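Local coordinates for protein amidase, hydantoinase/carbamoylase family (Burkholderia vietnamiensis, PDB 5I4M) that probably hydrolyses N-carbamoyl-L-amino acids, as a dimeric, zinc-dependent amidase of the peptidase M20 family that binds two zinc ions per subunit, at residues S161-A165 with C199-L204; R256-L260 with I298-V302; I273-H277 with K318-L323. One frame throughout, in Å; residues are numbered along the deposited sequence.

Contact 1: S161-A165 with C199-L204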
# COMPACT_ATOMS: atom_id res chain seq x y z
N SER A 161 -22.85 -16.76 4.29
CA SER A 161 -24.10 -17.21 3.68
C SER A 161 -23.82 -18.21 2.56
O SER A 161 -24.65 -19.09 2.30
CB SER A 161 -24.93 -16.03 3.17
OG SER A 161 -24.19 -15.17 2.33
N GLY A 162 -22.66 -18.10 1.90
CA GLY A 162 -22.27 -19.12 0.94
C GLY A 162 -22.10 -20.49 1.57
O GLY A 162 -22.48 -21.51 0.99
N VAL A 163 -21.49 -20.54 2.76
CA VAL A 163 -21.40 -21.81 3.47
C VAL A 163 -22.80 -22.32 3.82
O VAL A 163 -23.13 -23.49 3.62
CB VAL A 163 -20.54 -21.68 4.74
CG1 VAL A 163 -20.56 -23.00 5.49
CG2 VAL A 163 -19.12 -21.26 4.40
N PHE A 164 -23.63 -21.42 4.35
CA PHE A 164 -25.00 -21.78 4.72
C PHE A 164 -25.74 -22.39 3.54
O PHE A 164 -26.39 -23.44 3.68
CB PHE A 164 -25.74 -20.53 5.23
CG PHE A 164 -27.12 -20.84 5.78
CD1 PHE A 164 -28.21 -20.98 4.93
CD2 PHE A 164 -27.31 -20.98 7.15
CE1 PHE A 164 -29.47 -21.27 5.43
CE2 PHE A 164 -28.57 -21.28 7.66
CZ PHE A 164 -29.65 -21.42 6.79
N ALA A 165 -25.61 -21.78 2.37
CA ALA A 165 -26.32 -22.22 1.18
C ALA A 165 -25.69 -23.44 0.51
O ALA A 165 -26.23 -23.91 -0.49
CB ALA A 165 -26.42 -21.07 0.17
N CYS A 199 -23.72 -24.85 10.26
CA CYS A 199 -23.91 -23.77 9.30
C CYS A 199 -24.67 -24.32 8.11
O CYS A 199 -24.14 -25.13 7.34
CB CYS A 199 -22.57 -23.18 8.88
SG CYS A 199 -22.76 -21.76 7.79
N GLY A 200 -25.93 -23.90 7.96
CA GLY A 200 -26.80 -24.46 6.93
C GLY A 200 -27.43 -25.77 7.36
O GLY A 200 -27.21 -26.28 8.46
N GLY A 201 -28.25 -26.31 6.45
CA GLY A 201 -28.97 -27.55 6.65
C GLY A 201 -30.46 -27.35 6.85
O GLY A 201 -31.26 -28.18 6.40
N ARG A 202 -30.85 -26.26 7.49
CA ARG A 202 -32.24 -26.04 7.84
C ARG A 202 -32.99 -25.55 6.62
O ARG A 202 -32.53 -24.63 5.93
CB ARG A 202 -32.36 -24.99 8.95
CG ARG A 202 -31.93 -25.44 10.32
CD ARG A 202 -32.46 -24.46 11.33
NE ARG A 202 -31.84 -23.14 11.20
CZ ARG A 202 -32.52 -22.00 11.27
NH1 ARG A 202 -33.84 -22.03 11.43
NH2 ARG A 202 -31.89 -20.85 11.17
N LYS A 203 -34.14 -26.14 6.35
CA LYS A 203 -35.01 -25.61 5.32
C LYS A 203 -35.55 -24.25 5.76
O LYS A 203 -35.98 -24.08 6.90
CB LYS A 203 -36.17 -26.56 5.03
N LEU A 204 -35.50 -23.28 4.86
CA LEU A 204 -36.13 -21.99 5.07
C LEU A 204 -37.39 -21.92 4.22
O LEU A 204 -37.39 -22.33 3.06
CB LEU A 204 -35.19 -20.85 4.69
CG LEU A 204 -33.79 -20.90 5.32
CD1 LEU A 204 -32.91 -19.74 4.83
CD2 LEU A 204 -33.88 -20.90 6.84
O HOH W 1 -24.67 -26.03 4.46
O HOH W 2 -28.80 -24.79 3.54
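F164 of helix 159-164 lays its ring against the backbone of G200, joining this short helix to the loop that leads into strand 206-212 of the zinc-binding domain of the M20 fold. The ring is the main apolar surface of the contact. G200 CA sits over one face, 3.8 Å from the ring centroid and 20° off the normal, a CH-pi contact displaced toward the CD2 side, where F164 CD2 comes within 3.3 Å of G200 N. With CG anti to the backbone N (chi1 -174°), the ring is carried out from the helix to the loop 199-204. L204 approaches from the opposite direction and meets the far end of the ring obliquely, its CD1 3.8 Å from F164 CE1. W146 meets the same ring edge-to-face, and L384 of helix 380-384 adds to its packing.

G200 has a positive phi (83°), and its CA also makes a CA-H...O contact with F164 O at 3.4 Å, so the glycine touches both the ring and the carbonyl of the same residue.

C199 lies alongside the helix. Its SG lies close to F164 N and CB, while V163 CG1 packs against the sulfur from the helix side at 3.4 Å. Water molecules join the two backbones: one donates to F164 O at 2.8 Å and weakly accepts from G201 N, and another lies 3.1 Å from both V163 O and C199 O.

Contact 2: R256-L260 with I298-V302; sequences RRDAL and IPGRV
A259, in the first turn of helix 259-276, meets P299 and G300 at the start of strand 297-310, a helix-on-sheet junction in the dimerisation domain of the M20 fold. Here G300 and R301 both face H291 on strand 282-291, forming a classic beta bulge.

Polar contact between the segments rests on one backbone bond, from A259 N to P299 O at 3.0 Å. Its N-H...O angle is 165°, although the donor stands 33° out of the carbonyl plane. D258 is the N-cap of the helix: OD1 accepts from L261 N and, weakly, from L260 N. The same carboxylate lies across the proline and isoleucine, with OD1 3.6 Å from P299 CD and OD2 near I298 CG2.

Apolar packing continues along the helix start. L260 CB rests on P299 CG at 3.7 Å, and V302 CG2 reaches both A259 CB and L260 CB. A259 CB also packs against the peptide between G300 and R301. M288 of strand 282-291 touches L260 and V302, while V285 of the second subunit packs on L260 and P299, so this small apolar patch reaches the dimer interface.

Charged and aliphatic groups meet where R256 crosses I298 at about a right angle. The guanidinium is held by T251 O at NE, A248 O at NH2 and T284 OG1 of the second subunit at NH1, which together limit its rotation. The arginine chain is extended from CG to NE (chi3 170°), bringing its methylenes and head group past the isoleucine. I298 CD1 lies 3.6 Å from R256 CD and 3.4 Å above one face of the guanidinium, toward its rim.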
# COMPACT_ATOMS: atom_id res chain seq x y z
N ARG A 256 14.46 -2.70 -17.23
CA ARG A 256 13.72 -2.80 -15.98
C ARG A 256 12.54 -3.74 -16.10
O ARG A 256 11.88 -3.83 -17.14
CB ARG A 256 13.22 -1.43 -15.55
CG ARG A 256 14.32 -0.41 -15.45
CD ARG A 256 13.75 0.93 -15.08
NE ARG A 256 14.82 1.86 -14.75
CZ ARG A 256 14.65 2.90 -13.95
NH1 ARG A 256 13.46 3.12 -13.40
NH2 ARG A 256 15.67 3.70 -13.69
N ARG A 257 12.25 -4.43 -15.01
CA ARG A 257 11.06 -5.27 -14.89
C ARG A 257 10.27 -4.72 -13.71
O ARG A 257 10.36 -5.22 -12.59
CB ARG A 257 11.43 -6.74 -14.75
CG ARG A 257 12.24 -7.22 -15.96
CD ARG A 257 12.24 -8.73 -16.10
NE ARG A 257 12.95 -9.42 -15.03
CZ ARG A 257 12.40 -10.32 -14.22
NH1 ARG A 257 13.13 -10.90 -13.28
NH2 ARG A 257 11.12 -10.66 -14.35
N ASP A 258 9.52 -3.65 -13.99
CA ASP A 258 8.81 -2.85 -12.99
C ASP A 258 7.41 -3.43 -12.78
O ASP A 258 6.55 -3.34 -13.66
CB ASP A 258 8.75 -1.40 -13.47
CG ASP A 258 8.24 -0.45 -12.41
OD1 ASP A 258 7.31 -0.84 -11.67
OD2 ASP A 258 8.78 0.70 -12.32
N ALA A 259 7.18 -4.02 -11.59
CA ALA A 259 5.89 -4.65 -11.34
C ALA A 259 4.78 -3.62 -11.14
O ALA A 259 3.61 -3.92 -11.40
CB ALA A 259 5.97 -5.57 -10.11
N LEU A 260 5.11 -2.42 -10.68
CA LEU A 260 4.07 -1.40 -10.56
C LEU A 260 3.70 -0.82 -11.92
O LEU A 260 2.54 -0.46 -12.15
CB LEU A 260 4.52 -0.31 -9.57
CG LEU A 260 3.53 0.84 -9.33
CD1 LEU A 260 2.21 0.28 -8.83
CD2 LEU A 260 4.11 1.85 -8.34
N ILE A 298 12.79 0.50 -7.86
CA ILE A 298 11.84 -0.05 -8.83
C ILE A 298 11.03 -1.15 -8.14
O ILE A 298 11.63 -2.08 -7.59
CB ILE A 298 12.55 -0.63 -10.06
CG1 ILE A 298 13.31 0.47 -10.82
CG2 ILE A 298 11.57 -1.36 -10.98
CD1 ILE A 298 14.44 -0.12 -11.71
N PRO A 299 9.70 -1.10 -8.15
CA PRO A 299 8.93 -2.11 -7.43
C PRO A 299 9.11 -3.49 -8.05
O PRO A 299 9.01 -3.66 -9.27
CB PRO A 299 7.48 -1.61 -7.55
CG PRO A 299 7.63 -0.11 -7.65
CD PRO A 299 8.86 0.06 -8.53
N GLY A 300 9.38 -4.48 -7.20
CA GLY A 300 9.68 -5.82 -7.66
C GLY A 300 8.51 -6.77 -7.53
O GLY A 300 8.52 -7.85 -8.12
N ARG A 301 7.48 -6.38 -6.77
CA ARG A 301 6.30 -7.22 -6.59
C ARG A 301 5.10 -6.34 -6.30
O ARG A 301 5.19 -5.44 -5.46
CB ARG A 301 6.52 -8.23 -5.45
CG ARG A 301 5.46 -9.32 -5.37
CD ARG A 301 5.76 -10.34 -4.28
NE ARG A 301 5.51 -9.83 -2.93
CZ ARG A 301 6.46 -9.58 -2.03
NH1 ARG A 301 7.73 -9.79 -2.31
NH2 ARG A 301 6.12 -9.11 -0.83
N VAL A 302 3.99 -6.57 -6.99
CA VAL A 302 2.77 -5.83 -6.69
C VAL A 302 1.61 -6.81 -6.66
O VAL A 302 1.40 -7.57 -7.62
CB VAL A 302 2.49 -4.69 -7.68
CG1 VAL A 302 1.16 -4.00 -7.33
CG2 VAL A 302 3.64 -3.66 -7.67

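Contact 3: I273-H277 with K318-L323; sequences IGLDH and KMDAAL
H277 is gripped through both ring nitrogens: ND1 donates to I273 O at 2.7 Å, and NE2 accepts from K318 NZ at 2.9 Å. The first bond runs back one turn to helix 259-276, is nearly straight at 169° and has the carbonyl oxygen close to the ring plane. It therefore fixes how the imidazole is turned and leaves NE2 facing helix 313-334. The lysine nitrogen is tilted 25° out of the ring plane. K318 runs extended past the ring edge, CD 3.4 Å from H277 NE2, and bends only at its last torsion (chi4 -55°) to bring NZ to the acceptor. A water molecule also joins D276 O to K318 NZ, although its bond to the lysine is weak. The ammonium would probably favour a neutral imidazole that keeps its proton on ND1.

M319 comes over one ring face. Its CG makes a CH-pi contact 3.7 Å from the H277 ring centroid, closest to ND1, and its sulfur lies farther out and oblique to the ring. The histidine is thus held at its edge by the lysine and over a face by the methionine.

Next to this polar group, I273 packs across onto helix 313-334. Its CG2 packs on M319 CB at 3.8 Å, while CD1 reaches A322 CB and the backbone at L323 N. F308 of strand 297-310 touches I273, M319 and L323, and V306 of that strand adds to the packing of L323. The contact thus joins helices 259-276 and 313-334 side by side against the sheet of the dimerisation domain.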
# COMPACT_ATOMS: atom_id res chain seq x y z
N ILE A 273 -12.02 -2.33 -19.73
CA ILE A 273 -12.93 -3.46 -19.86
C ILE A 273 -14.30 -3.11 -19.29
O ILE A 273 -15.34 -3.44 -19.88
CB ILE A 273 -12.32 -4.70 -19.19
CG1 ILE A 273 -11.14 -5.19 -20.03
CG2 ILE A 273 -13.38 -5.79 -18.98
CD1 ILE A 273 -10.34 -6.33 -19.42
N GLY A 274 -14.33 -2.42 -18.15
CA GLY A 274 -15.61 -1.93 -17.64
C GLY A 274 -16.34 -1.07 -18.66
O GLY A 274 -17.52 -1.29 -18.97
N LEU A 275 -15.64 -0.09 -19.23
CA LEU A 275 -16.28 0.81 -20.17
C LEU A 275 -16.64 0.11 -21.48
O LEU A 275 -17.59 0.52 -22.16
CB LEU A 275 -15.39 2.02 -20.42
CG LEU A 275 -15.11 2.90 -19.20
CD1 LEU A 275 -14.08 3.97 -19.56
CD2 LEU A 275 -16.41 3.54 -18.73
N ASP A 276 -15.90 -0.93 -21.86
CA ASP A 276 -16.19 -1.62 -23.11
C ASP A 276 -17.45 -2.46 -23.03
O ASP A 276 -17.90 -2.98 -24.06
CB ASP A 276 -15.02 -2.52 -23.52
CG ASP A 276 -13.87 -1.74 -24.16
OD1 ASP A 276 -14.06 -0.56 -24.51
OD2 ASP A 276 -12.79 -2.33 -24.34
N HIS A 277 -18.03 -2.63 -21.84
CA HIS A 277 -19.24 -3.42 -21.66
C HIS A 277 -20.31 -2.56 -21.01
O HIS A 277 -21.05 -3.00 -20.13
CB HIS A 277 -18.92 -4.69 -20.87
CG HIS A 277 -17.89 -5.53 -21.55
ND1 HIS A 277 -16.53 -5.37 -21.35
CD2 HIS A 277 -18.01 -6.48 -22.52
CE1 HIS A 277 -15.86 -6.21 -22.12
NE2 HIS A 277 -16.73 -6.89 -22.84
N LYS A 318 -17.02 -12.76 -20.91
CA LYS A 318 -16.21 -12.03 -21.89
C LYS A 318 -15.23 -11.09 -21.21
O LYS A 318 -14.08 -10.95 -21.64
CB LYS A 318 -17.15 -11.26 -22.82
CG LYS A 318 -16.50 -10.39 -23.90
CD LYS A 318 -17.59 -9.65 -24.68
CE LYS A 318 -17.04 -8.83 -25.85
NZ LYS A 318 -15.97 -7.87 -25.45
N MET A 319 -15.68 -10.43 -20.15
CA MET A 319 -14.78 -9.56 -19.40
C MET A 319 -13.64 -10.37 -18.78
O MET A 319 -12.48 -9.96 -18.84
CB MET A 319 -15.57 -8.81 -18.32
CG MET A 319 -16.68 -7.90 -18.87
SD MET A 319 -17.82 -7.30 -17.61
CE MET A 319 -16.77 -6.20 -16.65
N ASP A 320 -13.98 -11.52 -18.18
CA ASP A 320 -12.97 -12.43 -17.65
C ASP A 320 -11.91 -12.77 -18.68
O ASP A 320 -10.70 -12.67 -18.41
CB ASP A 320 -13.66 -13.71 -17.15
CG ASP A 320 -12.67 -14.81 -16.79
OD1 ASP A 320 -12.03 -14.72 -15.73
OD2 ASP A 320 -12.55 -15.78 -17.57
N ALA A 321 -12.34 -13.18 -19.88
CA ALA A 321 -11.37 -13.59 -20.90
C ALA A 321 -10.51 -12.41 -21.33
O ALA A 321 -9.30 -12.57 -21.57
CB ALA A 321 -12.10 -14.21 -22.10
N ALA A 322 -11.10 -11.21 -21.40
CA ALA A 322 -10.35 -10.02 -21.79
C ALA A 322 -9.31 -9.65 -20.74
O ALA A 322 -8.20 -9.24 -21.09
CB ALA A 322 -11.30 -8.85 -22.03
N LEU A 323 -9.66 -9.79 -19.46
CA LEU A 323 -8.68 -9.54 -18.41
C LEU A 323 -7.51 -10.51 -18.52
O LEU A 323 -6.34 -10.11 -18.47
CB LEU A 323 -9.33 -9.64 -17.03
CG LEU A 323 -8.34 -9.53 -15.87
CD1 LEU A 323 -7.88 -8.10 -15.71
CD2 LEU A 323 -8.96 -10.04 -14.57
O HOH W 3 -18.38 -5.58 -25.72

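Contact 1 closes before the other two open and lies apart from them, its centre 43 Å from that of contact 2 and 33 Å from that of contact 3. It belongs to the zinc-binding domain, whereas contacts 2 and 3 belong to the dimerisation domain. These two alternate along the chain and share helix 259-276: contact 2 joins its start to strand 297-310, and contact 3 joins its end to helix 313-334, the next element after that strand. With centres 25 Å apart, they lie toward opposite ends of one helix. Contact 2 packs directly on the second subunit, whereas near contact 3 it is L275 that touches M253 of the second subunit.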